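Local atomic coordinates of putative TetR-family transcriptional regulator (Rhodococcus sp., PDB entry 2G3B), a protein that probably binds operator DNA through an N-terminal helix-turn-helix and represses transcription, as do other TetR-family regulators. Residues S75-L80 and A183-M188; S83-I88 and D175-L180; E128-I133 and P150-M155. One frame throughout, in Å; residues are numbered along the deposited sequence. Where two conformers were deposited one is given.

Contact 1 of 3, residues S75-L80 and A183-M188; sequences SARDRL and AIDVVM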
loop_
_atom_site.group_PDB
_atom_site.type_symbol
_atom_site.label_atom_id
_atom_site.label_comp_id
_atom_site.label_asym_id
_atom_site.label_seq_id
_atom_site.Cartn_x
_atom_site.Cartn_y
_atom_site.Cartn_z
ATOM N N SER A 75 -19.676 -5.127 -20.849
ATOM C CA SER A 75 -18.389 -5.631 -21.381
ATOM C C SER A 75 -17.442 -6.055 -20.267
ATOM O O SER A 75 -17.699 -5.758 -19.092
ATOM C CB SER A 75 -17.721 -4.613 -22.318
ATOM O OG SER A 75 -17.253 -3.480 -21.582
ATOM N N ALA A 76 -16.348 -6.737 -20.608
ATOM C CA ALA A 76 -15.332 -7.065 -19.584
ATOM C C ALA A 76 -14.674 -5.768 -19.147
ATOM O O ALA A 76 -14.407 -5.530 -17.940
ATOM C CB ALA A 76 -14.311 -8.029 -20.114
ATOM N N ARG A 77 -14.464 -4.894 -20.130
ATOM C CA ARG A 77 -13.937 -3.574 -19.854
ATOM C C ARG A 77 -14.820 -2.829 -18.851
ATOM O O ARG A 77 -14.305 -2.293 -17.873
ATOM C CB ARG A 77 -13.735 -2.769 -21.148
ATOM C CG ARG A 77 -12.604 -1.827 -20.968
ATOM C CD ARG A 77 -12.453 -0.889 -22.103
ATOM N NE ARG A 77 -11.512 0.124 -21.656
ATOM C CZ ARG A 77 -10.473 0.520 -22.358
ATOM N NH1 ARG A 77 -10.258 0.020 -23.572
ATOM N NH2 ARG A 77 -9.683 1.450 -21.853
ATOM N N ASP A 78 -16.135 -2.842 -19.071
ATOM C CA ASP A 78 -17.096 -2.211 -18.152
ATOM C C ASP A 78 -16.965 -2.750 -16.727
ATOM O O ASP A 78 -16.853 -1.968 -15.787
ATOM C CB ASP A 78 -18.542 -2.375 -18.647
ATOM C CG ASP A 78 -18.809 -1.642 -19.969
ATOM O OD1 ASP A 78 -18.267 -0.523 -20.205
ATOM O OD2 ASP A 78 -19.551 -2.214 -20.794
ATOM N N ARG A 79 -16.894 -4.075 -16.590
ATOM C CA ARG A 79 -16.870 -4.745 -15.270
ATOM C C ARG A 79 -15.560 -4.519 -14.551
ATOM O O ARG A 79 -15.549 -4.244 -13.351
ATOM C CB ARG A 79 -17.189 -6.262 -15.374
ATOM C CG ARG A 79 -18.635 -6.537 -15.819
ATOM C CD ARG A 79 -19.008 -8.029 -15.802
ATOM N NE ARG A 79 -18.638 -8.726 -17.038
ATOM C CZ ARG A 79 -19.446 -8.907 -18.078
ATOM N NH1 ARG A 79 -20.704 -8.456 -18.050
ATOM N NH2 ARG A 79 -18.996 -9.544 -19.165
ATOM N N LEU A 80 -14.463 -4.651 -15.272
ATOM C CA LEU A 80 -13.148 -4.347 -14.730
ATOM C C LEU A 80 -12.970 -2.905 -14.297
ATOM O O LEU A 80 -12.381 -2.637 -13.254
ATOM C CB LEU A 80 -12.073 -4.625 -15.773
ATOM C CG LEU A 80 -11.286 -5.912 -15.808
ATOM C CD1 LEU A 80 -10.120 -5.638 -16.744
ATOM C CD2 LEU A 80 -10.782 -6.284 -14.417
ATOM N N ALA A 183 -4.233 2.733 -16.526
ATOM C CA ALA A 183 -3.724 1.353 -16.339
ATOM C C ALA A 183 -4.565 0.265 -17.042
ATOM O O ALA A 183 -4.014 -0.585 -17.783
ATOM C CB ALA A 183 -3.551 1.045 -14.871
ATOM N N ILE A 184 -5.879 0.324 -16.857
ATOM C CA ILE A 184 -6.834 -0.539 -17.574
ATOM C C ILE A 184 -6.755 -0.410 -19.051
ATOM O O ILE A 184 -6.788 -1.449 -19.756
ATOM C CB ILE A 184 -8.303 -0.218 -17.198
ATOM C CG1 ILE A 184 -8.540 -0.594 -15.745
ATOM C CG2 ILE A 184 -9.289 -0.947 -18.188
ATOM C CD1 ILE A 184 -9.730 0.150 -15.041
ATOM N N ASP A 185 -6.671 0.830 -19.549
ATOM C CA ASP A 185 -6.479 1.044 -20.991
ATOM C C ASP A 185 -5.233 0.283 -21.453
ATOM O O ASP A 185 -5.276 -0.433 -22.445
ATOM C CB ASP A 185 -6.317 2.531 -21.319
ATOM C CG ASP A 185 -6.435 2.826 -22.823
ATOM O OD1 ASP A 185 -7.479 2.492 -23.413
ATOM O OD2 ASP A 185 -5.461 3.372 -23.427
ATOM N N VAL A 186 -4.128 0.435 -20.730
ATOM C CA VAL A 186 -2.848 -0.147 -21.179
ATOM C C VAL A 186 -2.951 -1.672 -21.179
ATOM O O VAL A 186 -2.566 -2.335 -22.153
ATOM C CB VAL A 186 -1.630 0.408 -20.375
ATOM C CG1 VAL A 186 -0.337 -0.308 -20.760
ATOM C CG2 VAL A 186 -1.468 1.883 -20.667
ATOM N N VAL A 187 -3.532 -2.219 -20.119
ATOM C CA VAL A 187 -3.909 -3.634 -20.064
ATOM C C VAL A 187 -4.948 -4.078 -21.127
ATOM O O VAL A 187 -4.930 -5.228 -21.590
ATOM C CB VAL A 187 -4.353 -4.013 -18.605
ATOM C CG1 VAL A 187 -5.121 -5.351 -18.551
ATOM C CG2 VAL A 187 -3.137 -4.014 -17.692
HETATM N N MSE A 188 -5.833 -3.175 -21.544
HETATM C CA MSE A 188 -6.861 -3.528 -22.538
HETATM C C MSE A 188 -6.383 -3.418 -23.997
HETATM O O MSE A 188 -7.054 -3.892 -24.925
HETATM C CB MSE A 188 -8.108 -2.669 -22.330
HETATM C CG MSE A 188 -9.386 -3.451 -22.452
HETATM SE SE MSE A 188 -9.965 -4.205 -20.739
HETATM C CE MSE A 188 -8.222 -4.757 -19.851
HETATM O O HOH W 1 -7.041 -0.288 -24.725
#
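Arg77 and Leu80 face Met188 and Ile184 across two helical segments, 76-80 and 183-188, that run roughly antiparallel at 149° with their axes 11.3 Å apart at closest approach, a separation that side chains rather than backbones have to span. The longest reach is that of Arg77. Its chain is extended from CG to NE, which carries the guanidinium across to the far helix, where NH2 donates to Asp185 OD1 at 2.9 Å in an almost straight bond of 175°. The carboxylate oxygen lies in the guanidinium plane and offers its anti lone pair, although the two flat groups are turned 38° against each other. Asp185 CG, anti to the backbone N, swings the carboxylate round to this donor, although CB points away from the other helix. A water donates to both Asp185 O and Asp185 OD1, and accepts a weak bond from Arg77 NH1, so that the salt bridge gains a second, looser link at this exposed margin.

Alongside the ion pair, the selenomethionine Met188 runs antiparallel to the Arg77 chain. Its CB lies over one face of the guanidinium, offset toward the rim, while SE rests 3.6 Å from Arg77 CG. Bends at chi2 and chi3 turn the methyl inward, and CE touches Leu80 CD1 at 3.7 Å. Ile184 closes the other end, CD1 standing 4.2 Å from Leu80 O.

At the start of helix 76-86, Ser75 and Asp78 fit a capping box, though the place of Ser75 OG is not certain. Leu80 also packs on Ile129 of helix 115-139 and Met155 of helix 148-167, whereas Val186, on helix 173-188, meets Val186 of the second subunit; the contact thus joins the core of the C-terminal domain to a helix of the dimer interface.

Contact 2 of 3, residues S83-I88 and D175-L180; sequences SLLGEI and DARSHL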
loop_
_atom_site.group_PDB
_atom_site.type_symbol
_atom_site.label_atom_id
_atom_site.label_comp_id
_atom_site.label_asym_id
_atom_site.label_seq_id
_atom_site.Cartn_x
_atom_site.Cartn_y
_atom_site.Cartn_z
ATOM N N SER A 83 -15.095 -2.162 -11.187
ATOM C CA SER A 83 -14.487 -2.789 -10.042
ATOM C C SER A 83 -13.310 -1.978 -9.498
ATOM O O SER A 83 -13.306 -1.626 -8.299
ATOM C CB SER A 83 -14.055 -4.205 -10.376
ATOM O OG SER A 83 -13.198 -4.643 -9.341
ATOM N N LEU A 84 -12.347 -1.658 -10.373
ATOM C CA LEU A 84 -11.132 -0.964 -9.960
ATOM C C LEU A 84 -11.414 0.466 -9.519
ATOM O O LEU A 84 -10.918 0.885 -8.480
ATOM C CB LEU A 84 -10.018 -1.051 -10.992
ATOM C CG LEU A 84 -9.681 -2.543 -11.274
ATOM C CD1 LEU A 84 -8.939 -2.707 -12.573
ATOM C CD2 LEU A 84 -8.922 -3.181 -10.109
ATOM N N LEU A 85 -12.270 1.175 -10.218
ATOM C CA LEU A 85 -12.564 2.575 -9.826
ATOM C C LEU A 85 -13.434 2.660 -8.575
ATOM O O LEU A 85 -13.344 3.636 -7.820
ATOM C CB LEU A 85 -13.207 3.386 -11.015
ATOM C CG LEU A 85 -12.216 4.237 -11.870
ATOM C CD1 LEU A 85 -11.264 3.289 -12.565
ATOM C CD2 LEU A 85 -12.955 5.079 -12.929
ATOM N N GLY A 86 -14.307 1.667 -8.379
ATOM C CA GLY A 86 -15.190 1.616 -7.203
ATOM C C GLY A 86 -14.458 1.661 -5.854
ATOM O O GLY A 86 -15.059 2.033 -4.834
ATOM N N GLU A 87 -13.174 1.302 -5.863
ATOM C CA GLU A 87 -12.299 1.275 -4.659
ATOM C C GLU A 87 -11.877 2.647 -4.140
ATOM O O GLU A 87 -11.477 2.829 -2.956
ATOM C CB GLU A 87 -11.013 0.489 -5.022
ATOM C CG GLU A 87 -11.231 -0.944 -5.507
ATOM C CD GLU A 87 -11.781 -1.869 -4.390
ATOM O OE1 GLU A 87 -11.611 -1.567 -3.202
ATOM O OE2 GLU A 87 -12.379 -2.899 -4.721
ATOM N N ILE A 88 -11.919 3.619 -5.039
ATOM C CA ILE A 88 -11.440 4.968 -4.748
ATOM C C ILE A 88 -12.490 5.986 -5.149
ATOM O O ILE A 88 -12.617 6.329 -6.309
ATOM C CB ILE A 88 -10.025 5.278 -5.327
ATOM C CG1 ILE A 88 -8.984 4.284 -4.778
ATOM C CG2 ILE A 88 -9.633 6.779 -5.061
ATOM C CD1 ILE A 88 -7.621 4.360 -5.488
ATOM N N ASP A 175 -7.293 12.264 -9.570
ATOM C CA ASP A 175 -6.034 11.789 -10.155
ATOM C C ASP A 175 -5.937 10.274 -10.045
ATOM O O ASP A 175 -5.611 9.585 -10.999
ATOM C CB ASP A 175 -4.804 12.425 -9.456
ATOM C CG ASP A 175 -4.349 13.698 -10.139
ATOM O OD1 ASP A 175 -5.134 14.276 -10.957
ATOM O OD2 ASP A 175 -3.211 14.119 -9.858
ATOM N N ALA A 176 -6.192 9.768 -8.851
ATOM C CA ALA A 176 -6.131 8.313 -8.592
ATOM C C ALA A 176 -7.080 7.495 -9.516
ATOM O O ALA A 176 -6.703 6.461 -10.061
ATOM C CB ALA A 176 -6.400 8.037 -7.061
ATOM N N ARG A 177 -8.311 7.992 -9.706
ATOM C CA ARG A 177 -9.262 7.357 -10.639
ATOM C C ARG A 177 -8.776 7.386 -12.078
ATOM O O ARG A 177 -8.900 6.384 -12.787
ATOM C CB ARG A 177 -10.655 8.012 -10.472
ATOM C CG ARG A 177 -11.233 7.642 -9.081
ATOM C CD ARG A 177 -12.516 8.521 -8.700
ATOM N NE ARG A 177 -13.596 8.324 -9.702
ATOM C CZ ARG A 177 -14.436 7.288 -9.681
ATOM N NH1 ARG A 177 -14.317 6.330 -8.760
ATOM N NH2 ARG A 177 -15.391 7.210 -10.573
ATOM N N SER A 178 -8.232 8.527 -12.492
ATOM C CA SER A 178 -7.775 8.698 -13.860
ATOM C C SER A 178 -6.633 7.737 -14.053
ATOM O O SER A 178 -6.529 7.149 -15.121
ATOM C CB SER A 178 -7.222 10.094 -14.113
ATOM O OG SER A 178 -6.887 10.205 -15.514
ATOM N N HIS A 179 -5.749 7.563 -13.040
ATOM C CA HIS A 179 -4.558 6.671 -13.290
ATOM C C HIS A 179 -4.986 5.212 -13.415
ATOM O O HIS A 179 -4.415 4.431 -14.213
ATOM C CB HIS A 179 -3.535 6.759 -12.144
ATOM C CG HIS A 179 -2.941 8.122 -11.924
ATOM N ND1 HIS A 179 -2.898 9.092 -12.898
ATOM C CD2 HIS A 179 -2.372 8.676 -10.820
ATOM C CE1 HIS A 179 -2.357 10.188 -12.407
ATOM N NE2 HIS A 179 -1.979 9.940 -11.168
ATOM N N LEU A 180 -5.982 4.822 -12.619
ATOM C CA LEU A 180 -6.532 3.466 -12.730
ATOM C C LEU A 180 -7.141 3.238 -14.094
ATOM O O LEU A 180 -6.986 2.163 -14.690
ATOM C CB LEU A 180 -7.598 3.176 -11.650
ATOM C CG LEU A 180 -7.048 2.869 -10.250
ATOM C CD1 LEU A 180 -8.207 2.883 -9.253
ATOM C CD2 LEU A 180 -6.377 1.522 -10.221
#
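Leu85, Ile88 and Leu180 interlock where helix 76-86 and the residues after it meet helix 173-188, within the all-helical C-terminal domain of this TetR-family protein. The backbones come nearest at Leu85 and Arg177, whose CA atoms are 5.9 Å apart. Leu180 is the main bump from its side: CD1 enters a hollow bounded by the backbone of Leu84 and the side chain of Ile88, reaching 3.5 Å from Leu84 O and 4.1 Å from Ile88 CD1. Leu85 passes Leu180 in the opposite direction and lays its own CD1 against Leu180 CB at 3.8 Å, so that the two leucines fit flank to flank.

Ile88 fills the neighbouring dip, against the small Ala176. With CG2 anti to the backbone N and CG1 anti to the carbonyl carbon (chi1 -58°), it straddles the alanine: CG2 sits 4.0 Å from Ala176 CB, and CD1 continues beyond it toward Leu180. Deeper in, Ile88 is backed by Ser163 and Trp166 of helix 148-167.

Arg177 forms the lid at the more open rim. Its chain bends at chi3 (60°) and folds over toward Ile88 O, running roughly perpendicular to Leu85, whose CD2 lies over one face of the guanidinium, toward its rim. Two carbonyl oxygens crowd the NH1 group, but the approach to Leu85 O has a poor angle, and it is Ile88 O that takes the hydrogen bond. That oxygen lies near the guanidinium plane, 3.0 Å from Arg177 NH1, with the donor tilted 30° from the carbonyl plane of Ile88. Replacing the arginine by an alanine is likely to leave Ile88 O without this donor and to uncover Leu85 CD2. The same oxygen also touches the aliphatic chain, 3.2 Å from Arg177 CD.

Contact 3 of 3, residues E128-I133 and P150-M155; sequences EIADAI and PTAVTM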
loop_
_atom_site.group_PDB
_atom_site.type_symbol
_atom_site.label_atom_id
_atom_site.label_comp_id
_atom_site.label_asym_id
_atom_site.label_seq_id
_atom_site.Cartn_x
_atom_site.Cartn_y
_atom_site.Cartn_z
ATOM N N GLU A 128 -11.815 -12.176 -7.976
ATOM C CA GLU A 128 -12.876 -11.526 -8.769
ATOM C C GLU A 128 -12.264 -10.918 -9.997
ATOM O O GLU A 128 -12.821 -11.010 -11.088
ATOM C CB GLU A 128 -13.532 -10.370 -8.003
ATOM C CG GLU A 128 -14.073 -10.704 -6.670
ATOM C CD GLU A 128 -14.622 -9.418 -5.930
ATOM O OE1 GLU A 128 -14.692 -8.328 -6.547
ATOM O OE2 GLU A 128 -14.956 -9.506 -4.748
ATOM N N ILE A 129 -11.099 -10.292 -9.822
ATOM C CA ILE A 129 -10.405 -9.660 -10.933
ATOM C C ILE A 129 -9.813 -10.694 -11.894
ATOM O O ILE A 129 -9.988 -10.582 -13.122
ATOM C CB ILE A 129 -9.282 -8.722 -10.440
ATOM C CG1 ILE A 129 -9.844 -7.553 -9.609
ATOM C CG2 ILE A 129 -8.489 -8.184 -11.641
ATOM C CD1 ILE A 129 -10.731 -6.588 -10.456
ATOM N N ALA A 130 -9.117 -11.710 -11.363
ATOM C CA ALA A 130 -8.612 -12.812 -12.208
ATOM C C ALA A 130 -9.736 -13.446 -13.010
ATOM O O ALA A 130 -9.585 -13.697 -14.192
ATOM C CB ALA A 130 -7.927 -13.890 -11.344
ATOM N N ASP A 131 -10.861 -13.757 -12.374
ATOM C CA ASP A 131 -11.930 -14.419 -13.111
ATOM C C ASP A 131 -12.428 -13.552 -14.260
ATOM O O ASP A 131 -12.711 -14.051 -15.339
ATOM C CB ASP A 131 -13.094 -14.759 -12.186
ATOM C CG ASP A 131 -14.212 -15.497 -12.910
ATOM O OD1 ASP A 131 -13.971 -16.582 -13.485
ATOM O OD2 ASP A 131 -15.355 -15.024 -12.892
ATOM N N ALA A 132 -12.567 -12.251 -14.001
ATOM C CA ALA A 132 -12.971 -11.322 -15.050
ATOM C C ALA A 132 -12.049 -11.407 -16.240
ATOM O O ALA A 132 -12.507 -11.494 -17.398
ATOM C CB ALA A 132 -13.054 -9.854 -14.484
ATOM N N ILE A 133 -10.744 -11.387 -15.968
ATOM C CA ILE A 133 -9.703 -11.461 -17.042
ATOM C C ILE A 133 -9.771 -12.804 -17.806
ATOM O O ILE A 133 -9.730 -12.840 -19.061
ATOM C CB ILE A 133 -8.269 -11.239 -16.462
ATOM C CG1 ILE A 133 -8.116 -9.807 -15.918
ATOM C CG2 ILE A 133 -7.175 -11.575 -17.545
ATOM C CD1 ILE A 133 -6.909 -9.614 -14.984
ATOM N N PRO A 150 -1.269 -13.232 -12.039
ATOM C CA PRO A 150 -0.357 -12.092 -11.842
ATOM C C PRO A 150 -0.917 -10.724 -12.163
ATOM O O PRO A 150 -0.616 -9.765 -11.449
ATOM C CB PRO A 150 0.800 -12.427 -12.788
ATOM C CG PRO A 150 0.789 -13.903 -12.763
ATOM C CD PRO A 150 -0.626 -14.271 -12.855
ATOM N N THR A 151 -1.690 -10.619 -13.231
ATOM C CA THR A 151 -2.332 -9.367 -13.622
ATOM C C THR A 151 -3.306 -8.862 -12.534
ATOM O O THR A 151 -3.339 -7.669 -12.208
ATOM C CB THR A 151 -3.032 -9.518 -14.976
ATOM O OG1 THR A 151 -2.061 -9.947 -15.975
ATOM C CG2 THR A 151 -3.579 -8.177 -15.449
ATOM N N ALA A 152 -4.076 -9.785 -11.973
ATOM C CA ALA A 152 -5.076 -9.460 -10.956
ATOM C C ALA A 152 -4.358 -9.078 -9.693
ATOM O O ALA A 152 -4.761 -8.133 -9.022
ATOM C CB ALA A 152 -5.980 -10.672 -10.710
ATOM N N VAL A 153 -3.273 -9.787 -9.383
ATOM C CA VAL A 153 -2.434 -9.445 -8.222
ATOM C C VAL A 153 -1.906 -8.021 -8.402
ATOM O O VAL A 153 -1.972 -7.179 -7.493
ATOM C CB VAL A 153 -1.245 -10.436 -8.014
ATOM C CG1 VAL A 153 -0.210 -9.855 -7.008
ATOM C CG2 VAL A 153 -1.770 -11.806 -7.500
ATOM N N THR A 154 -1.384 -7.753 -9.595
ATOM C CA THR A 154 -0.809 -6.469 -9.910
ATOM C C THR A 154 -1.829 -5.307 -9.877
ATOM O O THR A 154 -1.575 -4.248 -9.304
ATOM C CB THR A 154 -0.077 -6.612 -11.274
ATOM O OG1 THR A 154 0.968 -7.524 -11.057
ATOM C CG2 THR A 154 0.512 -5.324 -11.717
HETATM N N MSE A 155 -2.990 -5.515 -10.479
HETATM C CA MSE A 155 -3.987 -4.457 -10.508
HETATM C C MSE A 155 -4.504 -4.145 -9.126
HETATM O O MSE A 155 -4.661 -2.981 -8.775
HETATM C CB MSE A 155 -5.134 -4.819 -11.425
HETATM C CG MSE A 155 -4.746 -4.704 -12.871
HETATM SE SE MSE A 155 -6.069 -5.392 -14.082
HETATM C CE MSE A 155 -7.579 -5.544 -12.880
#
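Ala152 presses its CB against the backbone of the facing helix, 3.4 Å from Ala130 N, at the point where the two CA atoms are 5.0 Å apart. Small residues on both sides permit this: Ala130 CB meets Ala152 CB at 3.8 Å, and the helix axes of 128-133 and 150-155 approach to 8.3 Å, crossing at 133°. Ile129 flanks the alanine pair and lays CG2 against Ala152 CB at 3.7 Å. One turn on, Ile133 extends CD1 to Thr151 CG2, the two side chains crossing at a slant. The methyl of Thr151 is presented because CG2 is anti to the backbone N (chi1 -57°), while OG1 turns to the other side and is hydrogen-bonded to Asp147 O. In the modelled conformer of selenomethionine Met155, SE makes a loose contact with Ile133 CD1 at 4.4 Å; its fit to Ile129 is doubtful.

Further out, Pro150 O accepts from both Thr154 N and Thr154 OG1, which arrive from opposite faces of its plane and tie down the early turns of helix 148-167.

On one side, helix 76-86 covers the apolar patch, with Ser83 and Leu84 on Ile129. On the outer surface of helix 148-167, Pro150, Val153 and Thr154 pack against His179 of the second subunit, so this helix serves both the domain core and the dimer.

In the fold
All three contacts belong to the C-terminal domain. Contacts 1 and 2 are successive parts of one pairing, helix 76-86 with helix 173-188, with centres about 12 Å apart and joined by Ile184 packing on Leu84 and Leu85. Contact 3 pairs helices 115-139 and 148-167; its centre is about 11 Å from that of contact 1 and about 15 Å from that of contact 2. Along the chain they are nested: contact 3 inside the loop closed by contact 2, and that inside contact 1. Leu80 and Leu84 link the two pairings through Ile129. Helix 76-86 is thus wedged among the other three, uniting the four into one core beside the dimer interface.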